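PDB 2WAN: pullulanase from Bacillus acidopullulyticus, which hydrolyses the alpha-1,6-glucosidic linkages of pullulan and related branched starch polysaccharides, as a debranching member of the alpha-amylase superfamily. Local coordinates for residues Thr165-Gly170 with Asp187-Lys192; Gln211-Leu216 with Gly226-Leu231; Glu238-Thr243 with Phe252-His257. All blocks are in the same frame, centred on the assembly; numbering follows the deposited sequence.

Interaction 1: Thr165-Gly170 with Asp187-Lys192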
loop_
_atom_site.group_PDB
_atom_site.type_symbol
_atom_site.label_atom_id
_atom_site.label_comp_id
_atom_site.label_asym_id
_atom_site.label_seq_id
_atom_site.Cartn_x
_atom_site.Cartn_y
_atom_site.Cartn_z
ATOM N N THR A 165 30.434 -1.821 -1.434
ATOM C CA THR A 165 30.283 -0.378 -1.393
ATOM C C THR A 165 31.657 0.179 -1.037
ATOM O O THR A 165 32.065 0.126 0.119
ATOM C CB THR A 165 29.227 0.041 -0.338
ATOM O OG1 THR A 165 27.996 -0.631 -0.615
ATOM C CG2 THR A 165 28.980 1.547 -0.362
ATOM N N ALA A 166 32.352 0.678 -2.055
ATOM C CA ALA A 166 33.713 1.195 -1.920
ATOM C C ALA A 166 33.758 2.632 -2.410
ATOM O O ALA A 166 33.555 2.907 -3.593
ATOM C CB ALA A 166 34.688 0.331 -2.699
ATOM N N VAL A 167 34.024 3.546 -1.483
ATOM C CA VAL A 167 34.008 4.970 -1.774
ATOM C C VAL A 167 35.413 5.541 -1.651
ATOM O O VAL A 167 36.095 5.318 -0.640
ATOM C CB VAL A 167 33.068 5.724 -0.793
ATOM C CG1 VAL A 167 33.202 7.241 -0.972
ATOM C CG2 VAL A 167 31.604 5.249 -0.944
ATOM N N LEU A 168 35.834 6.272 -2.680
ATOM C CA LEU A 168 37.102 6.992 -2.663
ATOM C C LEU A 168 36.993 8.178 -1.706
ATOM O O LEU A 168 36.160 9.081 -1.893
ATOM C CB LEU A 168 37.474 7.466 -4.065
ATOM C CG LEU A 168 38.747 8.296 -4.246
ATOM C CD1 LEU A 168 39.973 7.454 -4.011
ATOM C CD2 LEU A 168 38.793 8.881 -5.639
ATOM N N VAL A 169 37.827 8.159 -0.673
ATOM C CA VAL A 169 37.806 9.207 0.343
ATOM C C VAL A 169 39.142 9.914 0.441
ATOM O O VAL A 169 40.192 9.299 0.234
ATOM C CB VAL A 169 37.406 8.654 1.734
ATOM C CG1 VAL A 169 35.987 8.171 1.709
ATOM C CG2 VAL A 169 38.334 7.521 2.157
ATOM N N GLY A 170 39.103 11.201 0.778
ATOM C CA GLY A 170 40.325 11.985 0.961
ATOM C C GLY A 170 40.086 13.456 0.731
ATOM O O GLY A 170 38.935 13.910 0.744
ATOM N N ASP A 187 28.275 9.057 -1.929
ATOM C CA ASP A 187 28.339 8.159 -3.090
ATOM C C ASP A 187 28.691 8.863 -4.396
ATOM O O ASP A 187 28.688 8.242 -5.465
ATOM C CB ASP A 187 27.044 7.353 -3.243
ATOM C CG ASP A 187 26.975 6.177 -2.288
ATOM O OD1 ASP A 187 28.035 5.761 -1.759
ATOM O OD2 ASP A 187 25.858 5.670 -2.052
ATOM N N HIS A 188 29.005 10.151 -4.308
ATOM C CA HIS A 188 29.521 10.894 -5.445
ATOM C C HIS A 188 30.802 10.251 -5.969
ATOM O O HIS A 188 31.031 10.229 -7.176
ATOM C CB HIS A 188 29.800 12.340 -5.057
ATOM C CG HIS A 188 29.291 13.336 -6.047
ATOM N ND1 HIS A 188 29.947 13.614 -7.228
ATOM C CD2 HIS A 188 28.186 14.118 -6.034
ATOM C CE1 HIS A 188 29.268 14.526 -7.899
ATOM N NE2 HIS A 188 28.197 14.850 -7.197
ATOM N N THR A 189 31.628 9.734 -5.053
ATOM C CA THR A 189 32.875 9.041 -5.411
ATOM C C THR A 189 32.792 7.534 -5.109
ATOM O O THR A 189 33.793 6.900 -4.762
ATOM C CB THR A 189 34.112 9.651 -4.694
ATOM O OG1 THR A 189 33.885 9.659 -3.283
ATOM C CG2 THR A 189 34.383 11.070 -5.173
ATOM N N LEU A 190 31.590 6.971 -5.235
ATOM C CA LEU A 190 31.395 5.529 -5.134
ATOM C C LEU A 190 32.003 4.859 -6.357
ATOM O O LEU A 190 31.763 5.283 -7.496
ATOM C CB LEU A 190 29.907 5.180 -5.016
ATOM C CG LEU A 190 29.462 3.713 -4.963
ATOM C CD1 LEU A 190 29.880 3.042 -3.670
ATOM C CD2 LEU A 190 27.946 3.635 -5.125
ATOM N N LEU A 191 32.809 3.827 -6.116
ATOM C CA LEU A 191 33.446 3.088 -7.206
ATOM C C LEU A 191 32.447 2.183 -7.933
ATOM O O LEU A 191 31.553 1.592 -7.316
ATOM C CB LEU A 191 34.661 2.286 -6.710
ATOM C CG LEU A 191 36.016 3.003 -6.574
ATOM C CD1 LEU A 191 35.978 4.108 -5.529
ATOM C CD2 LEU A 191 37.108 2.022 -6.217
ATOM N N LYS A 192 32.613 2.086 -9.248
ATOM C CA LYS A 192 31.697 1.322 -10.091
ATOM C C LYS A 192 32.253 -0.071 -10.392
ATOM O O LYS A 192 33.466 -0.249 -10.554
ATOM C CB LYS A 192 31.448 2.141 -11.294
ATOM C CG LYS A 192 30.366 3.150 -11.078
ATOM C CD LYS A 192 30.636 4.510 -11.635
ATOM C CE LYS A 192 29.610 5.566 -11.071
ATOM N NZ LYS A 192 29.756 5.943 -9.592
HETATM O O HOH W 1 31.695 0.190 -4.780
#
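In the small beta-sandwich of the pullulanase X25 domain, edge strand 166-170 is flanked by the loop that leads into strand 192-195, and a single beta bridge between Val-167 and Leu-190 joins the two. Leu-191 N donates to Ala-166 O at 2.8 Å, nearly straight at 170°, and Leu-168 N reaches Thr-189 O at 3.0 Å. Thr-189 adds a third link: OG1 binds Leu-168 O at 2.7 Å, in the carbonyl plane and on a lone pair. OG1 stands between its own backbone N and carbonyl carbon (chi1 55°), the rotation that turns it to the strand; threonine suits the place because its hydroxyl takes up a buried carbonyl while CB lies against Leu-168 CB. A valine here would probably leave Leu-168 O without this hydroxyl and set a methyl against a polar oxygen. The two leucines supply the apolar contacts. Leu-191 CD1 touches Leu-168 CB on the side that also meets Phe-242 and Tyr-244, whereas Leu-190 CD1 rests against both Thr-165 CG2 and Val-167 CG2, 3.9 Å from the latter. Beyond the bridge a water accepts from Ala-166 N at 2.8 Å and lies 2.9 Å from Leu-191 O.

Interaction 2: Gln211-Leu216 with Gly226-Leu231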
loop_
_atom_site.group_PDB
_atom_site.type_symbol
_atom_site.label_atom_id
_atom_site.label_comp_id
_atom_site.label_asym_id
_atom_site.label_seq_id
_atom_site.Cartn_x
_atom_site.Cartn_y
_atom_site.Cartn_z
ATOM N N GLN A 211 45.638 13.322 -0.852
ATOM C CA GLN A 211 45.672 12.072 -0.099
ATOM C C GLN A 211 44.354 11.341 -0.237
ATOM O O GLN A 211 43.297 11.969 -0.265
ATOM C CB GLN A 211 45.954 12.327 1.377
ATOM C CG GLN A 211 47.419 12.445 1.718
ATOM C CD GLN A 211 47.643 12.423 3.212
ATOM O OE1 GLN A 211 48.772 12.350 3.681
ATOM N NE2 GLN A 211 46.559 12.470 3.967
ATOM N N TYR A 212 44.414 10.013 -0.319
ATOM C CA TYR A 212 43.190 9.230 -0.384
ATOM C C TYR A 212 43.279 7.834 0.238
ATOM O O TYR A 212 44.374 7.309 0.505
ATOM C CB TYR A 212 42.695 9.128 -1.830
ATOM C CG TYR A 212 43.471 8.126 -2.643
ATOM C CD1 TYR A 212 43.053 6.798 -2.719
ATOM C CD2 TYR A 212 44.633 8.497 -3.325
ATOM C CE1 TYR A 212 43.762 5.858 -3.461
ATOM C CE2 TYR A 212 45.356 7.562 -4.069
ATOM C CZ TYR A 212 44.906 6.245 -4.130
ATOM O OH TYR A 212 45.596 5.301 -4.853
ATOM N N LYS A 213 42.092 7.266 0.462
ATOM C CA LYS A 213 41.884 5.881 0.839
ATOM C C LYS A 213 40.610 5.385 0.141
ATOM O O LYS A 213 39.927 6.146 -0.568
ATOM C CB LYS A 213 41.697 5.735 2.357
ATOM C CG LYS A 213 42.866 6.184 3.214
ATOM C CD LYS A 213 42.754 5.597 4.606
ATOM C CE LYS A 213 43.300 4.172 4.619
ATOM N NZ LYS A 213 43.197 3.520 5.944
ATOM N N ILE A 214 40.301 4.111 0.352
ATOM C CA ILE A 214 39.010 3.553 -0.026
ATOM C C ILE A 214 38.307 3.131 1.256
ATOM O O ILE A 214 38.817 2.274 1.999
ATOM C CB ILE A 214 39.170 2.338 -0.992
ATOM C CG1 ILE A 214 39.832 2.755 -2.319
ATOM C CG2 ILE A 214 37.838 1.621 -1.225
ATOM C CD1 ILE A 214 39.008 3.663 -3.220
ATOM N N ALA A 215 37.149 3.741 1.530
ATOM C CA ALA A 215 36.350 3.388 2.702
ATOM C C ALA A 215 35.187 2.511 2.290
ATOM O O ALA A 215 34.552 2.758 1.264
ATOM C CB ALA A 215 35.846 4.647 3.420
ATOM N N LEU A 216 34.911 1.495 3.101
ATOM C CA LEU A 216 33.843 0.538 2.816
ATOM C C LEU A 216 32.570 0.817 3.604
ATOM O O LEU A 216 32.617 1.314 4.735
ATOM C CB LEU A 216 34.311 -0.898 3.094
ATOM C CG LEU A 216 35.471 -1.484 2.275
ATOM C CD1 LEU A 216 35.462 -3.008 2.388
ATOM C CD2 LEU A 216 35.429 -1.057 0.821
ATOM N N GLY A 226 46.520 0.325 4.502
ATOM C CA GLY A 226 46.840 0.583 5.906
ATOM C C GLY A 226 46.959 2.065 6.230
ATOM O O GLY A 226 46.544 2.512 7.299
ATOM N N ASN A 227 47.507 2.829 5.289
ATOM C CA ASN A 227 47.765 4.248 5.493
ATOM C C ASN A 227 47.134 5.095 4.399
ATOM O O ASN A 227 46.708 4.565 3.368
ATOM C CB ASN A 227 49.281 4.500 5.536
ATOM C CG ASN A 227 49.983 3.729 6.658
ATOM O OD1 ASN A 227 49.514 3.682 7.799
ATOM N ND2 ASN A 227 51.124 3.132 6.329
ATOM N N ASN A 228 47.082 6.410 4.614
ATOM C CA ASN A 228 46.687 7.340 3.557
ATOM C C ASN A 228 47.656 7.242 2.374
ATOM O O ASN A 228 48.872 7.100 2.567
ATOM C CB ASN A 228 46.649 8.794 4.073
ATOM C CG ASN A 228 45.685 8.995 5.239
ATOM O OD1 ASN A 228 45.935 9.814 6.133
ATOM N ND2 ASN A 228 44.591 8.249 5.245
ATOM N N VAL A 229 47.122 7.320 1.154
ATOM C CA VAL A 229 47.952 7.258 -0.052
ATOM C C VAL A 229 48.199 8.663 -0.600
ATOM O O VAL A 229 47.252 9.439 -0.784
ATOM C CB VAL A 229 47.317 6.365 -1.162
ATOM C CG1 VAL A 229 48.223 6.309 -2.394
ATOM C CG2 VAL A 229 47.060 4.957 -0.652
ATOM N N SER A 230 49.468 8.980 -0.858
ATOM C CA SER A 230 49.857 10.258 -1.477
ATOM C C SER A 230 49.745 10.209 -2.995
ATOM O O SER A 230 50.195 9.250 -3.628
ATOM C CB SER A 230 51.292 10.640 -1.095
ATOM O OG SER A 230 51.408 10.808 0.306
ATOM N N LEU A 231 49.160 11.266 -3.557
ATOM C CA LEU A 231 48.950 11.406 -4.999
ATOM C C LEU A 231 49.290 12.827 -5.449
ATOM O O LEU A 231 48.639 13.790 -5.032
ATOM C CB LEU A 231 47.493 11.072 -5.364
ATOM C CG LEU A 231 46.969 11.353 -6.781
ATOM C CD1 LEU A 231 47.486 10.329 -7.767
ATOM C CD2 LEU A 231 45.452 11.363 -6.798
#
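The phenol ring of Tyr-212 has Val-229 over one face and Leu-231 at its rim. Val-229 CB stands 3.9 Å from the ring centroid and only 20° off the normal, a CH-pi contact, and CG1 presses on the hydroxyl half of the ring, 3.5 Å from CE2. Leu-231 CB meets the same CE2 near the ring plane. With CG held between the backbone N and the carbonyl carbon (chi1 78°), the tyrosine lies side by side with the valine instead of pointing away from it, and a branched residue suits the partner position because its CB and methyl together cover the ring. Two backbone bonds fix this register: Tyr-212 N to Val-229 O at 2.9 Å and Val-229 N to Tyr-212 O at 2.8 Å, the two bonds of an antiparallel hydrogen-bonded pair.

Beside it, Gln-211 and Ser-230 form a non-hydrogen-bonded pair, and Gln-211 CA brings its hydrogen to Val-229 O. The flat amides of Gln-211 and Asn-228 are turned 48° apart, with Gln-211 NE2 near Asn-228 CB. Lys-213 runs its methylenes past Asn-228, CD 3.3 Å from ND2, and a bend at chi3 carries NZ to Ser-223 OG and Pro-225 O, polar groups that suit a lysine whose stem is buried.

Strand 208-216 is the middle of a three-stranded sheet, between 166-170 and 223-233. Across the sandwich, the Tyr-212 hydroxyl bonds Asp-253 of strand 250-253, and its ring meets that of Phe-242 on strand 238-245 edge-to-face.

Interaction 3: Glu238-Thr243 with Phe252-His257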
loop_
_atom_site.group_PDB
_atom_site.type_symbol
_atom_site.label_atom_id
_atom_site.label_comp_id
_atom_site.label_asym_id
_atom_site.label_seq_id
_atom_site.Cartn_x
_atom_site.Cartn_y
_atom_site.Cartn_z
ATOM N N GLU A 238 45.172 15.999 -14.641
ATOM C CA GLU A 238 45.178 14.647 -15.201
ATOM C C GLU A 238 43.902 13.894 -14.830
ATOM O O GLU A 238 43.390 14.029 -13.715
ATOM C CB GLU A 238 46.403 13.873 -14.702
ATOM C CG GLU A 238 46.684 12.573 -15.442
ATOM C CD GLU A 238 47.901 11.837 -14.909
ATOM O OE1 GLU A 238 47.985 10.609 -15.116
ATOM O OE2 GLU A 238 48.778 12.475 -14.288
ATOM N N LYS A 239 43.390 13.111 -15.774
ATOM C CA LYS A 239 42.324 12.161 -15.491
ATOM C C LYS A 239 42.959 10.963 -14.796
ATOM O O LYS A 239 43.926 10.380 -15.299
ATOM C CB LYS A 239 41.626 11.729 -16.784
ATOM C CG LYS A 239 40.336 10.945 -16.568
ATOM C CD LYS A 239 39.856 10.307 -17.868
ATOM C CE LYS A 239 38.703 9.348 -17.624
ATOM N NZ LYS A 239 38.308 8.646 -18.875
ATOM N N VAL A 240 42.434 10.617 -13.625
ATOM C CA VAL A 240 42.999 9.539 -12.824
ATOM C C VAL A 240 41.971 8.432 -12.613
ATOM O O VAL A 240 40.794 8.695 -12.363
ATOM C CB VAL A 240 43.513 10.054 -11.451
ATOM C CG1 VAL A 240 44.247 8.948 -10.691
ATOM C CG2 VAL A 240 44.424 11.265 -11.628
ATOM N N THR A 241 42.421 7.191 -12.730
ATOM C CA THR A 241 41.592 6.051 -12.383
ATOM C C THR A 241 42.039 5.492 -11.036
ATOM O O THR A 241 43.236 5.270 -10.810
ATOM C CB THR A 241 41.618 4.967 -13.485
ATOM O OG1 THR A 241 41.096 5.525 -14.697
ATOM C CG2 THR A 241 40.767 3.760 -13.097
ATOM N N PHE A 242 41.061 5.297 -10.152
ATOM C CA PHE A 242 41.252 4.703 -8.830
ATOM C C PHE A 242 40.645 3.313 -8.827
ATOM O O PHE A 242 39.546 3.114 -9.343
ATOM C CB PHE A 242 40.603 5.577 -7.752
ATOM C CG PHE A 242 41.166 6.965 -7.691
ATOM C CD1 PHE A 242 42.232 7.256 -6.843
ATOM C CD2 PHE A 242 40.646 7.983 -8.495
ATOM C CE1 PHE A 242 42.770 8.537 -6.786
ATOM C CE2 PHE A 242 41.172 9.268 -8.441
ATOM C CZ PHE A 242 42.239 9.551 -7.589
ATOM N N THR A 243 41.365 2.356 -8.248
ATOM C CA THR A 243 41.003 0.951 -8.340
ATOM C C THR A 243 40.962 0.259 -6.983
ATOM O O THR A 243 41.846 0.454 -6.151
ATOM C CB THR A 243 42.000 0.199 -9.267
ATOM O OG1 THR A 243 41.959 0.773 -10.575
ATOM C CG2 THR A 243 41.660 -1.270 -9.365
ATOM N N PHE A 252 44.775 0.903 -5.852
ATOM C CA PHE A 252 45.704 1.457 -6.825
ATOM C C PHE A 252 45.165 2.769 -7.366
ATOM O O PHE A 252 43.960 3.013 -7.337
ATOM C CB PHE A 252 45.880 0.501 -8.017
ATOM C CG PHE A 252 46.370 -0.866 -7.644
ATOM C CD1 PHE A 252 47.719 -1.083 -7.364
ATOM C CD2 PHE A 252 45.491 -1.941 -7.591
ATOM C CE1 PHE A 252 48.179 -2.353 -7.027
ATOM C CE2 PHE A 252 45.940 -3.216 -7.258
ATOM C CZ PHE A 252 47.288 -3.420 -6.976
ATOM N N ASP A 253 46.063 3.608 -7.865
ATOM C CA ASP A 253 45.684 4.708 -8.750
ATOM C C ASP A 253 46.576 4.675 -9.987
ATOM O O ASP A 253 47.656 4.082 -9.962
ATOM C CB ASP A 253 45.724 6.070 -8.039
ATOM C CG ASP A 253 47.128 6.481 -7.618
ATOM O OD1 ASP A 253 47.488 6.250 -6.444
ATOM O OD2 ASP A 253 47.868 7.051 -8.450
ATOM N N SER A 254 46.118 5.311 -11.065
ATOM C CA SER A 254 46.798 5.238 -12.360
ATOM C C SER A 254 48.052 6.115 -12.457
ATOM O O SER A 254 48.809 6.004 -13.424
ATOM C CB SER A 254 45.823 5.573 -13.496
ATOM O OG SER A 254 45.322 6.895 -13.360
ATOM N N VAL A 255 48.270 6.982 -11.469
ATOM C CA VAL A 255 49.477 7.810 -11.434
ATOM C C VAL A 255 50.613 7.078 -10.719
ATOM O O VAL A 255 51.726 6.991 -11.247
ATOM C CB VAL A 255 49.222 9.196 -10.793
ATOM C CG1 VAL A 255 50.509 10.025 -10.734
ATOM C CG2 VAL A 255 48.147 9.949 -11.559
ATOM N N ASN A 256 50.330 6.557 -9.523
ATOM C CA ASN A 256 51.315 5.786 -8.759
ATOM C C ASN A 256 51.582 4.407 -9.361
ATOM O O ASN A 256 52.667 3.848 -9.180
ATOM C CB ASN A 256 50.893 5.635 -7.293
ATOM C CG ASN A 256 50.933 6.952 -6.529
ATOM O OD1 ASN A 256 51.948 7.641 -6.508
ATOM N ND2 ASN A 256 49.824 7.295 -5.880
ATOM N N HIS A 257 50.591 3.859 -10.061
ATOM C CA HIS A 257 50.738 2.563 -10.731
ATOM C C HIS A 257 50.107 2.612 -12.127
ATOM O O HIS A 257 48.956 2.201 -12.300
ATOM C CB HIS A 257 50.136 1.437 -9.882
ATOM C CG HIS A 257 50.846 1.224 -8.579
ATOM N ND1 HIS A 257 50.399 1.761 -7.390
ATOM C CD2 HIS A 257 51.982 0.549 -8.284
ATOM C CE1 HIS A 257 51.224 1.418 -6.416
ATOM N NE2 HIS A 257 52.193 0.683 -6.931
HETATM O O HOH W 2 46.113 8.829 -14.825
#
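Strand 238-243 and the segment from Phe-252 run antiparallel, their directions 166° apart, with Thr-243 and Phe-252 a hydrogen-bonded pair: Thr-243 N donates to Phe-252 O at 2.8 Å and Phe-252 N returns the bond to Thr-243 O. Phe-242 and Asp-253 are the non-hydrogen-bonded pair next to it. Beyond them the ladder gives way to a side chain. Ser-254 N still reaches Thr-241 O, but Thr-241 N donates to Ser-254 OG at 3.0 Å, and at 168° that bond is close to straight. Serine suits this turning point because OG, lying between its own backbone N and carbonyl carbon (chi1 61°), stands in for a carbonyl that the departing chain no longer offers.

On the inner face Asp-253 CB touches the Phe-242 ring obliquely, 3.9 Å from CD1, while Val-240 CG1, from the same strand as the ring, lies over one face of it, toward the rim. The side chains of Val-240 and Val-255 cross at about a right angle, CG2 to CG2, and the extended Glu-238 brings its carboxylate to the same Val-255 methyl. Thr-243 and Phe-252 pair on the other side of the sheet through their CB atoms.

Asp-253 shapes the turn after the strand. Its OD2 takes Asn-256 N at 2.7 Å from above the carboxylate plane, an Asx motif, and OD1, already held by Tyr-212, also receives Asn-256 ND2 at 2.6 Å on its syn lone pair. So many donors around one buried carboxylate would probably stabilise its negative charge. At the other end a water gives its hydrogens to Glu-238 OE1 and Lys-239 O and accepts from Ser-254 OG at 2.6 Å, which commits the serine proton to the water and leaves OG able to accept from Thr-241 N.

Overall arrangement
The three contacts come in series along the chain and belong to one small beta-sandwich. Interactions 1 and 2 both reach the three-stranded sheet, where 166-170 pairs with 208-216, their centres about 12 Å apart, and the loop of interaction 1 runs on into the four-stranded one. Interaction 3 lies in that facing sheet, with its centre about 12 Å from that of interaction 2 and 14 Å from that of interaction 1. Leu-168, Tyr-212 and Phe-242, one from each contact, meet between the sheets, while Ser-230 O and Asn-256 ND2 link interactions 2 and 3. All lie 34 to 47 Å from the chain's centre, consistent with an accessory module apart from the catalytic barrel.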